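Local atomic coordinates of possible thiamine biosynthesis enzyme (Candida albicans, PDB entry 2X7Q), a protein that is of unknown function but has the periplasmic binding protein fold and, by family resemblance, probably binds a small solute. Residues V132-L137 against D147-L152. The protein carries 1 engineered substitution. Numbering follows the deposited sequence.
Sequences VMSFVL and DQFQVL
Phe149, on edge strand 148-151, reaches across to Ser134 and Phe135 of helix 129-141 within a beta-alpha-beta unit. Strand 120-123, the helix and strand 148-151 make up this unit, part of one of the two five-stranded mixed sheets of the periplasmic binding protein fold. The helix lies against one face of the sheet, and the backbones stay well apart, Ser134 CA and Phe149 CA being 10.0 Å from each other. No hydrogen bond crosses the gap, which is bridged by side chains alone. The aromatic part is a loose pair: the rings of Phe135 and Phe149 are nearly parallel, with planes at 20°, but slid so far that they barely overlap, their centroids 5.8 Å apart. They meet through their outer carbons, Phe135 CE1 lying 3.8 Å from Phe149 CZ. The CB of Phe149 already points at the helix, and with CG anti to the carbonyl carbon (chi1 -62°) the ring extends on until CE2 and CZ meet Ser134 and Phe135. Tyr131, one turn earlier on the helix, meets both rings, edge-to-face with that of Phe135, and Ile121 of the adjacent strand 120-123 also touches Phe149. Ser134 adds a van der Waals contact; its hydroxyl is hydrogen-bonded to the carbonyl oxygen of Tyr131. Turned back along its own helix in this way, Ser134 OG still borders the Phe149 ring, lying near the ring plane 3.6 Å from CE2.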
loop_
_atom_site.group_PDB
_atom_site.type_symbol
_atom_site.label_atom_id
_atom_site.label_comp_id
_atom_site.label_asym_id
_atom_site.label_seq_id
_atom_site.Cartn_x
_atom_site.Cartn_y
_atom_site.Cartn_z
ATOM N N VAL A 132 -11.305 2.663 2.519
ATOM C CA VAL A 132 -11.767 1.901 1.364
ATOM C C VAL A 132 -12.146 0.469 1.737
ATOM O O VAL A 132 -13.194 -0.028 1.330
ATOM C CB VAL A 132 -10.699 1.866 0.253
ATOM C CG1 VAL A 132 -11.015 0.774 -0.757
ATOM C CG2 VAL A 132 -10.589 3.223 -0.421
HETATM N N MSE A 133 -11.292 -0.182 2.519
HETATM C CA MSE A 133 -11.503 -1.575 2.896
HETATM C C MSE A 133 -12.739 -1.773 3.766
HETATM O O MSE A 133 -13.261 -2.881 3.854
HETATM C CB MSE A 133 -10.266 -2.135 3.605
HETATM C CG MSE A 133 -9.069 -2.348 2.696
HETATM SE SE MSE A 133 -9.482 -3.540 1.209
HETATM C CE MSE A 133 -10.050 -5.093 2.217
ATOM N N SER A 134 -13.201 -0.708 4.412
ATOM C CA SER A 134 -14.397 -0.799 5.241
ATOM C C SER A 134 -15.610 -1.078 4.364
ATOM O O SER A 134 -16.533 -1.783 4.770
ATOM C CB SER A 134 -14.605 0.479 6.056
ATOM O OG SER A 134 -15.069 1.541 5.247
ATOM N N PHE A 135 -15.602 -0.522 3.156
ATOM C CA PHE A 135 -16.665 -0.765 2.187
ATOM C C PHE A 135 -16.604 -2.199 1.668
ATOM O O PHE A 135 -17.623 -2.881 1.586
ATOM C CB PHE A 135 -16.560 0.219 1.019
ATOM C CG PHE A 135 -16.939 1.631 1.374
ATOM C CD1 PHE A 135 -16.043 2.463 2.028
ATOM C CD2 PHE A 135 -18.191 2.128 1.047
ATOM C CE1 PHE A 135 -16.390 3.761 2.352
ATOM C CE2 PHE A 135 -18.545 3.426 1.368
ATOM C CZ PHE A 135 -17.641 4.244 2.021
ATOM N N VAL A 136 -15.403 -2.648 1.317
ATOM C CA VAL A 136 -15.202 -4.008 0.831
ATOM C C VAL A 136 -15.660 -5.024 1.875
ATOM O O VAL A 136 -16.337 -5.998 1.550
ATOM C CB VAL A 136 -13.725 -4.259 0.466
ATOM C CG1 VAL A 136 -13.503 -5.713 0.082
ATOM C CG2 VAL A 136 -13.292 -3.332 -0.659
ATOM N N LEU A 137 -15.296 -4.782 3.131
ATOM C CA LEU A 137 -15.699 -5.643 4.237
ATOM C C LEU A 137 -17.214 -5.664 4.401
ATOM O O LEU A 137 -17.814 -6.724 4.556
ATOM C CB LEU A 137 -15.042 -5.179 5.536
ATOM C CG LEU A 137 -15.443 -5.954 6.791
ATOM C CD1 LEU A 137 -15.068 -7.422 6.651
ATOM C CD2 LEU A 137 -14.806 -5.348 8.030
ATOM N N ASP A 147 -21.497 4.599 7.193
ATOM C CA ASP A 147 -21.610 6.023 6.884
ATOM C C ASP A 147 -21.119 6.913 8.023
ATOM O O ASP A 147 -21.097 8.137 7.898
ATOM C CB ASP A 147 -23.050 6.378 6.503
ATOM C CG ASP A 147 -24.065 5.896 7.522
ATOM O OD1 ASP A 147 -23.817 6.045 8.735
ATOM O OD2 ASP A 147 -25.125 5.384 7.108
ATOM N N GLN A 148 -20.724 6.293 9.131
ATOM C CA GLN A 148 -20.144 7.023 10.253
ATOM C C GLN A 148 -18.632 6.814 10.293
ATOM O O GLN A 148 -18.158 5.716 10.589
ATOM C CB GLN A 148 -20.767 6.573 11.576
ATOM C CG GLN A 148 -22.238 6.936 11.731
ATOM C CD GLN A 148 -22.755 6.685 13.134
ATOM O OE1 GLN A 148 -22.549 7.493 14.039
ATOM N NE2 GLN A 148 -23.436 5.561 13.320
ATOM N N PHE A 149 -17.880 7.868 10.000
ATOM C CA PHE A 149 -16.427 7.773 9.956
ATOM C C PHE A 149 -15.750 8.789 10.867
ATOM O O PHE A 149 -16.121 9.962 10.896
ATOM C CB PHE A 149 -15.920 7.934 8.523
ATOM C CG PHE A 149 -16.406 6.863 7.584
ATOM C CD1 PHE A 149 -17.449 7.110 6.707
ATOM C CD2 PHE A 149 -15.819 5.609 7.582
ATOM C CE1 PHE A 149 -17.897 6.128 5.846
ATOM C CE2 PHE A 149 -16.263 4.621 6.724
ATOM C CZ PHE A 149 -17.304 4.881 5.854
ATOM N N GLN A 150 -14.751 8.328 11.615
ATOM C CA GLN A 150 -13.998 9.200 12.512
ATOM C C GLN A 150 -12.562 9.375 12.030
ATOM O O GLN A 150 -11.741 8.464 12.151
ATOM C CB GLN A 150 -14.007 8.650 13.938
ATOM C CG GLN A 150 -15.366 8.713 14.629
ATOM C CD GLN A 150 -16.349 7.694 14.090
ATOM O OE1 GLN A 150 -17.538 7.980 13.940
ATOM N NE2 GLN A 150 -15.860 6.495 13.795
ATOM N N VAL A 151 -12.271 10.540 11.457
ATOM C CA VAL A 151 -10.929 10.835 10.968
ATOM C C VAL A 151 -9.984 11.041 12.147
ATOM O O VAL A 151 -10.078 12.040 12.862
ATOM C CB VAL A 151 -10.919 12.084 10.073
ATOM C CG1 VAL A 151 -9.507 12.374 9.582
ATOM C CG2 VAL A 151 -11.870 11.904 8.902
ATOM N N LEU A 152 -9.076 10.091 12.346
ATOM C CA LEU A 152 -8.215 10.095 13.526
ATOM C C LEU A 152 -6.733 10.291 13.194
ATOM O O LEU A 152 -5.898 10.388 14.094
ATOM C CB LEU A 152 -8.432 8.815 14.340
ATOM C CG LEU A 152 -9.846 8.662 14.907
ATOM C CD1 LEU A 152 -10.155 7.214 15.242
ATOM C CD2 LEU A 152 -10.056 9.564 16.118
#